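Local coordinates for uncharacterized protein (Staphylococcus aureus subsp. aureus Mu50, PDB 4EBG) that is of unknown function but is a secreted protein of the DUF4467 family with a cystatin-like fold, placed in the NTF2 clan, at residues K4-V9 against T38-D43; K8-Q13 against T29-E34; Q15-A20 against I49-Y54; F63-E66 against K71-I74. All blocks are in the same frame, centred on the assembly; numbering follows the deposited sequence. Where two conformers were deposited one is given.

In the fold
Helix 3-23 and the antiparallel sheet beside it tie the four contacts together. Interactions 1, 2 and 3 follow that helix from its first turns onward, meeting in order strand 37-41, segment 29-34, and segment 49-54 of strand 46-52 and the turn after it; interaction 4 is the hairpin that ends the sheet at strand 71-74. Centres of interactions 2 and 3 lie about 8 Å apart, those of 1 and 3 about 16 Å. Polar links stitch neighbours: Y10 OH sits 2.7 Å from T38 OG1, joining interactions 2 and 1, and Q13 OE1 sits 2.6 Å from Y65 OH, joining 2 and 4. A phosphate ion, probably from the crystallisation liquor, binds beside interaction 2.

Interaction 1 of 4, residues K4-V9 against T38-D43; sequences KDIDKV and THVYKD
In the helix-on-sheet core of this cystatin-like fold, I6 in the first turns of helix 3-23 meets T38 and V40 of strand 37-41. I6 brings the helix side of the contact, with every carbon beyond its CB taking part. Its CG2 meets T38 CG2 at 4.1 Å, while I6 CD1, at the far end of the side chain, comes to 4.1 Å from V40 CG2. I6 CG1 lies between, 4.1 Å from T38 CG2 and 4.2 Å from V40 CG2, so one branched side chain bridges two methyl groups of the strand. Its torsions explain this: chi1 of -65° sets CG1 beside the backbone N and leaves CG2 anti to it, and a nearly straight chi2 of 164° carries CD1 on toward the valine. T38 and V40 are two residues apart on the strand and therefore look out from the same face. T38 offers its methyl to the isoleucine and uses OG1 to pair with the hydroxyl of Y10, which keeps the polar atom bonded within a buried contact. Y91 of strand 91-94, outermost within this chain, touches both I6 and V40 and extends the apolar patch. On the helix itself, K8 NZ forms a salt bridge with D5 OD1 at 3.0 Å and also bonds to the carbonyl of G70. H39 and Y41 point to the other face of the sheet and touch M84 of helix 80-86. With I6 spanning two same-face residues of one strand, this is the helix-on-sheet packing of a cystatin-like fold.

Interaction 2 of 4, residues K8-Q13 against T29-E34; sequences KVYKEQ and TDIKQE. With PO4 (phosphate ion), chain D.
K32, whose carbonyl carbon approaches the ring of Y10 obliquely, sends its NZ the other way to a cluster of three oxygens. K32 NZ bonds to O3 of the phosphate ion at 2.6 Å and to the carbonyl two residues back, D30 O, at 2.9 Å, approaching the latter in the carbonyl plane; D30 OD2 adds a longer salt bridge at 3.4 Å. Bends at chi3 (-80°) and chi4 (-73°) fold the lysine chain back to this spot. K28 also bonds the phosphate and pairs with D30 OD1, so two lysines share the anion and the aspartate.

The packing centres on the Y10 ring. Q33 lies over one face: its CA is 3.8 Å from Y10 CZ, near the rim, and its CB makes a CH-pi contact 4.0 Å from the Y10 ring centroid, 15° off the normal. The glutamine amide is almost parallel to the ring, with its OE1 bonded to Q3 and its NE2 to D93. I31 comes in the ring plane instead, CG2 touching Y10 CE1 at 3.9 Å. The tyrosine is thus bounded at an edge by I31 of the loop and on a face by Q33 of the short 3-10 segment that follows. Beyond the contact, Y10 packs on I49 and I31 on I51 of strand 46-52, while the N-H of I31 bonds to N14 OD1, so the segment packs against both helix 3-23 and strand 46-52.

Interaction 3 of 4, residues Q15-A20 against I49-Y54; sequences QMNKIA and IGIQLY
I51 of strand 46-52 is the first residue of 49-54 to meet segment 15-20: its CD1 comes to 4.1 Å from N17 ND2, the two side chains approaching from opposite directions. Q52 then turns the chain, forming the centre of an inverse gamma turn, and its NE2 makes a weak hydrogen bond to Y54 O at 3.0 Å besides bonding to R57 O. L53 follows and reaches back to the helix. Its CD1 lies 3.8 Å from N17 ND2, with N17 OD1 and CG only slightly farther, so one methyl touches the whole end of the asparagine. CG of L53 in turn sits 3.9 Å above the centre of the Y54 ring. On the helix side, chi1 of -76° sets N17's CG beside its backbone N, with the amide directed at I51 and L53. V23 of the second subunit packs on N17 as well. A buried amide with aliphatic neighbours must find its polar partners elsewhere, and N17 does: ND2 bonds to K28 O, OD1 to Q13 NE2. Those bonds should fix the amide's orientation and let methyl groups pack against a polar side chain.

Interaction 4 of 4, residues F63-E66 against K71-I74; sequences FAYE and KAEI
E66 and E73 form the hydrogen-bonded pair of the hairpin and supply both backbone bonds between the two strand segments. E66 N donates to E73 O at 2.9 Å and E73 N donates to E66 O, also at 2.9 Å, with N-H...O angles of 166° and 169°. A water donates hydrogen bonds to E66 OE2 (3.2 Å) and to E73 O (3.3 Å), so that carbonyl takes a second donor. E66 OE2 is further bonded to N75 ND2.

The adjacent pair, Y65 and I74, is non-hydrogen-bonded, with its side chains on the face that looks at helix 3-23. The isoleucine lies over one face of the tyrosine ring: I74 CB is 3.8 Å from Y65 CE2 and 4.1 Å from the Y65 ring centroid, a CH-pi contact. A72 flanks the same ring, its CB 4.2 Å from Y65 CD2. With I74 CG1 anti to the backbone N (chi1 -160°), the chain stretches along the strand and I74 CD1 meets F63 CD1 at 3.7 Å, closing the patch.

Strand 71-74 is the outermost on this side of the sheet within this chain; strand 60-68 bonds on its other side to strand 46-52. V9 of helix 3-23 packs on Y65 and touches A72 too, selenomethionine M16 reaches Y65 in at least one of its two conformers, and Q13 takes up the tyrosine hydroxyl, so helix 3-23 packs across the face bearing Y65 and A72.

Interaction 1 of 4, residues K4-V9 against T38-D43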
loop_
_atom_site.group_PDB
_atom_site.type_symbol
_atom_site.label_atom_id
_atom_site.label_comp_id
_atom_site.label_asym_id
_atom_site.label_seq_id
_atom_site.Cartn_x
_atom_site.Cartn_y
_atom_site.Cartn_z
ATOM N N LYS B 4 20.005 -4.825 14.272
ATOM C CA LYS B 4 19.875 -5.640 13.047
ATOM C C LYS B 4 18.392 -5.903 12.757
ATOM O O LYS B 4 17.927 -5.807 11.621
ATOM C CB LYS B 4 20.645 -6.968 13.180
ATOM C CG LYS B 4 20.393 -7.985 12.041
ATOM C CD LYS B 4 21.358 -9.158 12.074
ATOM C CE LYS B 4 20.738 -10.398 11.440
ATOM N NZ LYS B 4 21.742 -11.471 11.131
ATOM N N ASP B 5 17.642 -6.242 13.796
ATOM C CA ASP B 5 16.233 -6.516 13.635
ATOM C C ASP B 5 15.403 -5.273 13.438
ATOM O O ASP B 5 14.449 -5.285 12.679
ATOM C CB ASP B 5 15.719 -7.416 14.747
ATOM C CG ASP B 5 16.194 -8.886 14.573
ATOM O OD1 ASP B 5 16.742 -9.270 13.497
ATOM O OD2 ASP B 5 16.033 -9.651 15.521
ATOM N N ILE B 6 15.757 -4.188 14.100
ATOM C CA ILE B 6 15.097 -2.921 13.821
ATOM C C ILE B 6 15.313 -2.534 12.341
ATOM O O ILE B 6 14.375 -2.045 11.698
ATOM C CB ILE B 6 15.598 -1.820 14.775
ATOM C CG1 ILE B 6 15.197 -2.144 16.236
ATOM C CG2 ILE B 6 15.108 -0.476 14.381
ATOM C CD1 ILE B 6 15.999 -1.317 17.264
ATOM N N ASP B 7 16.521 -2.748 11.824
ATOM C CA ASP B 7 16.783 -2.453 10.442
ATOM C C ASP B 7 15.855 -3.261 9.504
ATOM O O ASP B 7 15.395 -2.758 8.500
ATOM C CB ASP B 7 18.252 -2.811 10.118
ATOM C CG ASP B 7 19.271 -1.782 10.632
ATOM O OD1 ASP B 7 18.881 -0.657 10.965
ATOM O OD2 ASP B 7 20.487 -2.105 10.668
ATOM N N LYS B 8 15.623 -4.530 9.830
ATOM C CA LYS B 8 14.709 -5.365 9.083
ATOM C C LYS B 8 13.308 -4.775 9.074
ATOM O O LYS B 8 12.628 -4.845 8.060
ATOM C CB LYS B 8 14.676 -6.801 9.615
ATOM C CG LYS B 8 15.999 -7.564 9.465
ATOM C CD LYS B 8 15.913 -8.940 10.056
ATOM C CE LYS B 8 17.253 -9.689 10.049
ATOM N NZ LYS B 8 17.244 -10.853 10.999
ATOM N N VAL B 9 12.870 -4.308 10.232
ATOM C CA VAL B 9 11.543 -3.690 10.363
ATOM C C VAL B 9 11.421 -2.469 9.462
ATOM O O VAL B 9 10.451 -2.351 8.691
ATOM C CB VAL B 9 11.209 -3.374 11.856
ATOM C CG1 VAL B 9 9.970 -2.511 11.942
ATOM C CG2 VAL B 9 11.003 -4.690 12.635
ATOM N N THR B 38 10.633 3.980 18.019
ATOM C CA THR B 38 10.859 2.566 18.022
ATOM C C THR B 38 10.909 2.025 19.432
ATOM O O THR B 38 11.607 2.591 20.294
ATOM C CB THR B 38 12.179 2.197 17.291
ATOM O OG1 THR B 38 12.212 2.847 16.029
ATOM C CG2 THR B 38 12.355 0.727 17.144
ATOM N N HIS B 39 10.178 0.951 19.694
ATOM C CA HIS B 39 10.234 0.232 20.945
ATOM C C HIS B 39 10.357 -1.257 20.687
ATOM O O HIS B 39 9.671 -1.797 19.809
ATOM C CB HIS B 39 9.005 0.473 21.811
ATOM C CG HIS B 39 8.912 1.869 22.347
ATOM N ND1 HIS B 39 8.407 2.913 21.616
ATOM C CD2 HIS B 39 9.282 2.392 23.548
ATOM C CE1 HIS B 39 8.457 4.021 22.341
ATOM N NE2 HIS B 39 8.947 3.727 23.529
ATOM N N VAL B 40 11.221 -1.947 21.429
ATOM C CA VAL B 40 11.399 -3.385 21.348
ATOM C C VAL B 40 10.880 -4.029 22.626
ATOM O O VAL B 40 11.124 -3.518 23.743
ATOM C CB VAL B 40 12.886 -3.767 21.143
ATOM C CG1 VAL B 40 13.090 -5.270 21.117
ATOM C CG2 VAL B 40 13.445 -3.082 19.911
ATOM N N TYR B 41 10.187 -5.163 22.465
ATOM C CA TYR B 41 9.600 -5.915 23.548
ATOM C C TYR B 41 9.998 -7.360 23.441
ATOM O O TYR B 41 10.353 -7.858 22.382
ATOM C CB TYR B 41 8.071 -5.789 23.554
ATOM C CG TYR B 41 7.617 -4.381 23.607
ATOM C CD1 TYR B 41 7.449 -3.743 24.844
ATOM C CD2 TYR B 41 7.391 -3.621 22.448
ATOM C CE1 TYR B 41 7.063 -2.367 24.926
ATOM C CE2 TYR B 41 7.007 -2.302 22.553
ATOM C CZ TYR B 41 6.885 -1.661 23.775
ATOM O OH TYR B 41 6.539 -0.331 23.815
ATOM N N LYS B 42 9.799 -8.046 24.555
ATOM C CA LYS B 42 9.963 -9.505 24.646
ATOM C C LYS B 42 11.279 -9.948 24.037
ATOM O O LYS B 42 11.367 -10.897 23.283
ATOM C CB LYS B 42 8.697 -10.227 24.123
ATOM C CG LYS B 42 7.491 -10.045 25.117
ATOM C CD LYS B 42 6.277 -10.862 24.810
ATOM C CE LYS B 42 5.091 -10.464 25.653
ATOM N NZ LYS B 42 3.922 -11.387 25.406
ATOM N N ASP B 43 12.318 -9.179 24.400
ATOM C CA ASP B 43 13.710 -9.396 24.022
ATOM C C ASP B 43 13.884 -9.574 22.532
ATOM O O ASP B 43 14.730 -10.337 22.079
ATOM C CB ASP B 43 14.333 -10.549 24.821
ATOM C CG ASP B 43 15.869 -10.505 24.854
ATOM O OD1 ASP B 43 16.552 -9.459 24.637
ATOM O OD2 ASP B 43 16.433 -11.559 25.140
#

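Interaction 2 of 4, residues K8-Q13 against T29-E34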
loop_
_atom_site.group_PDB
_atom_site.type_symbol
_atom_site.label_atom_id
_atom_site.label_comp_id
_atom_site.label_asym_id
_atom_site.label_seq_id
_atom_site.Cartn_x
_atom_site.Cartn_y
_atom_site.Cartn_z
ATOM N N LYS B 8 15.623 -4.530 9.830
ATOM C CA LYS B 8 14.709 -5.365 9.083
ATOM C C LYS B 8 13.308 -4.775 9.074
ATOM O O LYS B 8 12.628 -4.845 8.060
ATOM C CB LYS B 8 14.676 -6.801 9.615
ATOM C CG LYS B 8 15.999 -7.564 9.465
ATOM C CD LYS B 8 15.913 -8.940 10.056
ATOM C CE LYS B 8 17.253 -9.689 10.049
ATOM N NZ LYS B 8 17.244 -10.853 10.999
ATOM N N VAL B 9 12.870 -4.308 10.232
ATOM C CA VAL B 9 11.543 -3.690 10.363
ATOM C C VAL B 9 11.421 -2.469 9.462
ATOM O O VAL B 9 10.451 -2.351 8.691
ATOM C CB VAL B 9 11.209 -3.374 11.856
ATOM C CG1 VAL B 9 9.970 -2.511 11.942
ATOM C CG2 VAL B 9 11.003 -4.690 12.635
ATOM N N TYR B 10 12.385 -1.545 9.528
ATOM C CA TYR B 10 12.290 -0.345 8.716
ATOM C C TYR B 10 12.428 -0.694 7.225
ATOM O O TYR B 10 11.749 -0.057 6.413
ATOM C CB TYR B 10 13.299 0.737 9.158
ATOM C CG TYR B 10 12.777 1.505 10.364
ATOM C CD1 TYR B 10 11.950 2.566 10.212
ATOM C CD2 TYR B 10 13.050 1.089 11.658
ATOM C CE1 TYR B 10 11.410 3.221 11.302
ATOM C CE2 TYR B 10 12.515 1.736 12.753
ATOM C CZ TYR B 10 11.691 2.786 12.576
ATOM O OH TYR B 10 11.110 3.433 13.622
ATOM N N LYS B 11 13.221 -1.696 6.890
ATOM C CA LYS B 11 13.302 -2.081 5.475
ATOM C C LYS B 11 11.946 -2.560 4.990
ATOM O O LYS B 11 11.479 -2.203 3.898
ATOM C CB LYS B 11 14.362 -3.151 5.310
ATOM C CG LYS B 11 14.432 -3.677 3.879
ATOM C CD LYS B 11 15.657 -4.601 3.670
ATOM C CE LYS B 11 15.662 -5.244 2.307
ATOM N NZ LYS B 11 14.704 -6.366 2.203
ATOM N N GLU B 12 11.294 -3.415 5.784
ATOM C CA GLU B 12 10.018 -3.974 5.404
ATOM C C GLU B 12 8.974 -2.844 5.320
ATOM O O GLU B 12 8.175 -2.829 4.401
ATOM C CB GLU B 12 9.598 -5.059 6.395
ATOM C CG GLU B 12 8.314 -5.721 6.048
ATOM C CD GLU B 12 8.357 -6.560 4.798
ATOM O OE1 GLU B 12 9.459 -6.913 4.324
ATOM O OE2 GLU B 12 7.246 -6.892 4.315
ATOM N N GLN B 13 8.965 -1.935 6.291
ATOM C CA GLN B 13 8.023 -0.864 6.264
ATOM C C GLN B 13 8.189 -0.051 4.993
ATOM O O GLN B 13 7.204 0.340 4.335
ATOM C CB GLN B 13 8.191 0.061 7.474
ATOM C CG GLN B 13 7.090 1.162 7.540
ATOM C CD GLN B 13 5.758 0.650 7.934
ATOM O OE1 GLN B 13 5.667 -0.021 8.937
ATOM N NE2 GLN B 13 4.701 0.990 7.203
ATOM N N THR B 29 7.608 7.275 1.512
ATOM C CA THR B 29 8.444 6.122 1.133
ATOM C C THR B 29 9.915 6.134 1.556
ATOM O O THR B 29 10.685 5.259 1.173
ATOM C CB THR B 29 8.332 5.876 -0.370
ATOM O OG1 THR B 29 8.891 7.000 -1.036
ATOM C CG2 THR B 29 6.859 5.710 -0.797
ATOM N N ASP B 30 10.262 7.102 2.392
ATOM C CA ASP B 30 11.613 7.314 2.914
ATOM C C ASP B 30 11.553 7.453 4.421
ATOM O O ASP B 30 11.979 8.460 5.015
ATOM C CB ASP B 30 12.333 8.501 2.234
ATOM C CG ASP B 30 11.634 9.817 2.389
ATOM O OD1 ASP B 30 10.398 9.908 2.632
ATOM O OD2 ASP B 30 12.366 10.839 2.219
ATOM N N ILE B 31 11.026 6.412 5.055
ATOM C CA ILE B 31 10.842 6.381 6.488
ATOM C C ILE B 31 12.217 6.135 7.121
ATOM O O ILE B 31 12.910 5.186 6.734
ATOM C CB ILE B 31 9.852 5.285 6.930
ATOM C CG1 ILE B 31 8.477 5.433 6.234
ATOM C CG2 ILE B 31 9.727 5.239 8.444
ATOM C CD1 ILE B 31 7.759 6.736 6.518
ATOM N N LYS B 32 12.542 6.958 8.112
ATOM C CA LYS B 32 13.841 6.861 8.792
ATOM C C LYS B 32 13.646 6.673 10.297
ATOM O O LYS B 32 12.878 7.365 10.907
ATOM C CB LYS B 32 14.640 8.128 8.534
ATOM C CG LYS B 32 14.977 8.374 7.057
ATOM C CD LYS B 32 15.505 9.754 6.774
ATOM C CE LYS B 32 14.440 10.853 6.669
ATOM N NZ LYS B 32 13.611 10.808 5.396
ATOM N N GLN B 33 14.435 5.765 10.855
ATOM C CA GLN B 33 14.383 5.482 12.287
ATOM C C GLN B 33 14.583 6.752 13.130
ATOM O O GLN B 33 13.943 6.930 14.154
ATOM C CB GLN B 33 15.398 4.403 12.636
ATOM C CG GLN B 33 15.437 4.042 14.108
ATOM C CD GLN B 33 16.428 2.913 14.379
ATOM O OE1 GLN B 33 16.825 2.225 13.473
ATOM N NE2 GLN B 33 16.783 2.706 15.657
ATOM N N GLU B 34 15.508 7.621 12.729
ATOM C CA GLU B 34 15.849 8.798 13.524
ATOM C C GLU B 34 14.756 9.879 13.507
ATOM O O GLU B 34 14.804 10.787 14.281
ATOM C CB GLU B 34 17.166 9.419 13.080
ATOM C CG GLU B 34 17.116 10.087 11.699
ATOM C CD GLU B 34 17.568 9.189 10.547
ATOM O OE1 GLU B 34 17.488 7.917 10.694
ATOM O OE2 GLU B 34 18.006 9.769 9.488
HETATM P P PO4 D . 12.104 14.298 5.534
HETATM O O1 PO4 D . 11.059 14.950 6.442
HETATM O O2 PO4 D . 13.390 14.788 6.071
HETATM O O3 PO4 D . 11.902 12.795 5.642
HETATM O O4 PO4 D . 11.808 14.839 4.108
#

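Interaction 3 of 4, residues Q15-A20 against I49-Y54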
loop_
_atom_site.group_PDB
_atom_site.type_symbol
_atom_site.label_atom_id
_atom_site.label_comp_id
_atom_site.label_asym_id
_atom_site.label_seq_id
_atom_site.Cartn_x
_atom_site.Cartn_y
_atom_site.Cartn_z
ATOM N N GLN B 15 9.505 -0.998 2.110
ATOM C CA GLN B 15 9.124 -1.812 0.965
ATOM C C GLN B 15 7.626 -1.783 0.806
ATOM O O GLN B 15 7.100 -1.601 -0.303
ATOM C CB GLN B 15 9.634 -3.245 1.122
ATOM C CG GLN B 15 11.132 -3.401 0.860
ATOM C CD GLN B 15 11.631 -4.797 1.130
ATOM O OE1 GLN B 15 11.167 -5.463 2.046
ATOM N NE2 GLN B 15 12.591 -5.240 0.344
HETATM N N MSE B 16 6.888 -2.012 1.890
HETATM C CA MSE B 16 5.429 -1.969 1.800
HETATM C C MSE B 16 4.904 -0.590 1.457
HETATM O O MSE B 16 4.007 -0.444 0.671
HETATM C CB MSE B 16 4.814 -2.455 3.112
HETATM C CG MSE B 16 5.057 -3.952 3.360
HETATM SE SE MSE B 16 4.068 -4.622 4.854
HETATM C CE MSE B 16 4.938 -3.561 6.113
ATOM N N ASN B 17 5.519 0.450 2.038
ATOM C CA ASN B 17 5.036 1.810 1.748
ATOM C C ASN B 17 5.283 2.151 0.283
ATOM O O ASN B 17 4.484 2.862 -0.297
ATOM C CB ASN B 17 5.712 2.876 2.624
ATOM C CG ASN B 17 5.198 2.916 4.039
ATOM O OD1 ASN B 17 4.528 2.004 4.533
ATOM N ND2 ASN B 17 5.515 4.025 4.715
ATOM N N LYS B 18 6.378 1.655 -0.285
ATOM C CA LYS B 18 6.678 1.941 -1.689
ATOM C C LYS B 18 5.580 1.360 -2.576
ATOM O O LYS B 18 5.106 2.011 -3.502
ATOM C CB LYS B 18 8.028 1.383 -2.113
ATOM C CG LYS B 18 8.295 1.550 -3.609
ATOM C CD LYS B 18 9.367 0.592 -4.094
ATOM C CE LYS B 18 8.942 -0.111 -5.391
ATOM N NZ LYS B 18 8.239 -1.427 -5.185
ATOM N N ILE B 19 5.152 0.134 -2.296
ATOM C CA ILE B 19 4.103 -0.506 -3.094
ATOM C C ILE B 19 2.784 0.264 -2.841
ATOM O O ILE B 19 2.033 0.584 -3.789
ATOM C CB ILE B 19 4.006 -2.025 -2.750
ATOM C CG1 ILE B 19 5.297 -2.749 -3.134
ATOM C CG2 ILE B 19 2.845 -2.664 -3.489
ATOM C CD1 ILE B 19 5.398 -4.163 -2.632
ATOM N N ALA B 20 2.490 0.530 -1.569
ATOM C CA ALA B 20 1.288 1.272 -1.238
ATOM C C ALA B 20 1.200 2.602 -1.958
ATOM O O ALA B 20 0.119 3.011 -2.372
ATOM C CB ALA B 20 1.160 1.417 0.310
ATOM N N ILE B 49 6.793 0.359 15.880
ATOM C CA ILE B 49 7.280 1.586 15.337
ATOM C C ILE B 49 6.150 2.568 15.151
ATOM O O ILE B 49 5.038 2.184 14.851
ATOM C CB ILE B 49 8.104 1.409 14.034
ATOM C CG1 ILE B 49 7.235 0.884 12.906
ATOM C CG2 ILE B 49 9.330 0.525 14.334
ATOM C CD1 ILE B 49 8.004 0.796 11.554
ATOM N N GLY B 50 6.470 3.841 15.298
ATOM C CA GLY B 50 5.581 4.941 15.028
ATOM C C GLY B 50 6.256 5.816 13.980
ATOM O O GLY B 50 7.349 6.308 14.191
ATOM N N ILE B 51 5.553 6.064 12.867
ATOM C CA ILE B 51 6.172 6.674 11.727
ATOM C C ILE B 51 5.258 7.724 11.112
ATOM O O ILE B 51 4.039 7.697 11.279
ATOM C CB ILE B 51 6.521 5.602 10.646
ATOM C CG1 ILE B 51 5.283 4.992 10.003
ATOM C CG2 ILE B 51 7.460 4.553 11.181
ATOM C CD1 ILE B 51 5.493 4.206 8.770
ATOM N N GLN B 52 5.869 8.605 10.343
ATOM C CA GLN B 52 5.117 9.565 9.528
ATOM C C GLN B 52 4.650 8.879 8.242
ATOM O O GLN B 52 5.333 8.840 7.245
ATOM C CB GLN B 52 5.950 10.797 9.177
ATOM C CG GLN B 52 5.112 11.882 8.480
ATOM C CD GLN B 52 5.963 12.962 7.812
ATOM O OE1 GLN B 52 7.191 13.041 7.955
ATOM N NE2 GLN B 52 5.322 13.750 7.029
ATOM N N LEU B 53 3.481 8.242 8.287
ATOM C CA LEU B 53 3.015 7.397 7.194
ATOM C C LEU B 53 2.700 8.211 5.958
ATOM O O LEU B 53 2.845 7.713 4.862
ATOM C CB LEU B 53 1.777 6.635 7.660
ATOM C CG LEU B 53 1.075 5.718 6.680
ATOM C CD1 LEU B 53 2.050 4.599 6.149
ATOM C CD2 LEU B 53 -0.163 5.093 7.363
ATOM N N TYR B 54 2.209 9.421 6.155
ATOM C CA TYR B 54 1.789 10.277 5.055
ATOM C C TYR B 54 2.694 11.469 4.889
ATOM O O TYR B 54 3.048 12.137 5.851
ATOM C CB TYR B 54 0.362 10.698 5.272
ATOM C CG TYR B 54 -0.613 9.566 5.384
ATOM C CD1 TYR B 54 -1.034 8.883 4.248
ATOM C CD2 TYR B 54 -1.116 9.174 6.620
ATOM C CE1 TYR B 54 -1.955 7.856 4.354
ATOM C CE2 TYR B 54 -2.026 8.150 6.737
ATOM C CZ TYR B 54 -2.425 7.484 5.599
ATOM O OH TYR B 54 -3.327 6.455 5.735
#

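Interaction 4 of 4, residues F63-E66 against K71-I74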
loop_
_atom_site.group_PDB
_atom_site.type_symbol
_atom_site.label_atom_id
_atom_site.label_comp_id
_atom_site.label_asym_id
_atom_site.label_seq_id
_atom_site.Cartn_x
_atom_site.Cartn_y
_atom_site.Cartn_z
ATOM N N PHE B 63 2.691 0.659 14.100
ATOM C CA PHE B 63 2.632 -0.675 13.543
ATOM C C PHE B 63 3.439 -1.628 14.400
ATOM O O PHE B 63 4.526 -1.264 14.876
ATOM C CB PHE B 63 3.226 -0.710 12.139
ATOM C CG PHE B 63 2.513 0.182 11.176
ATOM C CD1 PHE B 63 1.290 -0.204 10.592
ATOM C CD2 PHE B 63 3.030 1.416 10.868
ATOM C CE1 PHE B 63 0.628 0.635 9.737
ATOM C CE2 PHE B 63 2.356 2.248 10.034
ATOM C CZ PHE B 63 1.186 1.844 9.417
ATOM N N ALA B 64 2.874 -2.800 14.673
ATOM C CA ALA B 64 3.565 -3.835 15.386
ATOM C C ALA B 64 4.113 -4.889 14.437
ATOM O O ALA B 64 3.389 -5.365 13.549
ATOM C CB ALA B 64 2.639 -4.505 16.418
ATOM N N TYR B 65 5.368 -5.274 14.637
ATOM C CA TYR B 65 6.016 -6.322 13.886
ATOM C C TYR B 65 6.407 -7.432 14.837
ATOM O O TYR B 65 6.796 -7.186 16.003
ATOM C CB TYR B 65 7.302 -5.792 13.195
ATOM C CG TYR B 65 7.047 -4.906 12.018
ATOM C CD1 TYR B 65 6.615 -3.621 12.168
ATOM C CD2 TYR B 65 7.246 -5.365 10.747
ATOM C CE1 TYR B 65 6.361 -2.822 11.077
ATOM C CE2 TYR B 65 7.015 -4.559 9.638
ATOM C CZ TYR B 65 6.583 -3.312 9.807
ATOM O OH TYR B 65 6.358 -2.550 8.675
ATOM N N GLU B 66 6.411 -8.632 14.289
ATOM C CA GLU B 66 7.039 -9.761 14.985
ATOM C C GLU B 66 8.277 -10.154 14.221
ATOM O O GLU B 66 8.319 -10.060 12.981
ATOM C CB GLU B 66 6.092 -10.945 15.021
ATOM C CG GLU B 66 4.911 -10.698 15.882
ATOM C CD GLU B 66 4.076 -11.916 16.054
ATOM O OE1 GLU B 66 4.424 -12.763 16.909
ATOM O OE2 GLU B 66 3.090 -12.011 15.308
ATOM N N LYS B 71 13.022 -12.901 10.219
ATOM C CA LYS B 71 12.370 -11.935 9.340
ATOM C C LYS B 71 11.385 -11.030 10.101
ATOM O O LYS B 71 10.701 -11.481 11.039
ATOM C CB LYS B 71 11.626 -12.627 8.208
ATOM C CG LYS B 71 12.533 -13.508 7.347
ATOM C CD LYS B 71 11.756 -14.309 6.299
ATOM C CE LYS B 71 11.147 -15.608 6.872
ATOM N NZ LYS B 71 12.093 -16.788 6.889
ATOM N N ALA B 72 11.240 -9.790 9.641
ATOM C CA ALA B 72 10.285 -8.827 10.215
ATOM C C ALA B 72 8.967 -8.983 9.484
ATOM O O ALA B 72 8.895 -8.819 8.236
ATOM C CB ALA B 72 10.792 -7.416 10.048
ATOM N N GLU B 73 7.927 -9.317 10.234
ATOM C CA GLU B 73 6.608 -9.483 9.675
ATOM C C GLU B 73 5.610 -8.606 10.386
ATOM O O GLU B 73 5.456 -8.702 11.578
ATOM C CB GLU B 73 6.189 -10.963 9.785
ATOM C CG GLU B 73 7.215 -11.982 9.184
ATOM C CD GLU B 73 6.795 -13.463 9.319
ATOM O OE1 GLU B 73 5.652 -13.726 9.761
ATOM O OE2 GLU B 73 7.621 -14.353 8.980
ATOM N N ILE B 74 4.953 -7.718 9.654
ATOM C CA ILE B 74 3.911 -6.872 10.249
ATOM C C ILE B 74 2.767 -7.731 10.736
ATOM O O ILE B 74 2.436 -8.733 10.120
ATOM C CB ILE B 74 3.449 -5.756 9.280
ATOM C CG1 ILE B 74 2.752 -4.613 10.010
ATOM C CG2 ILE B 74 2.643 -6.352 8.090
ATOM C CD1 ILE B 74 2.518 -3.374 9.140
HETATM O O HOH W 1 3.701 -11.386 12.264
#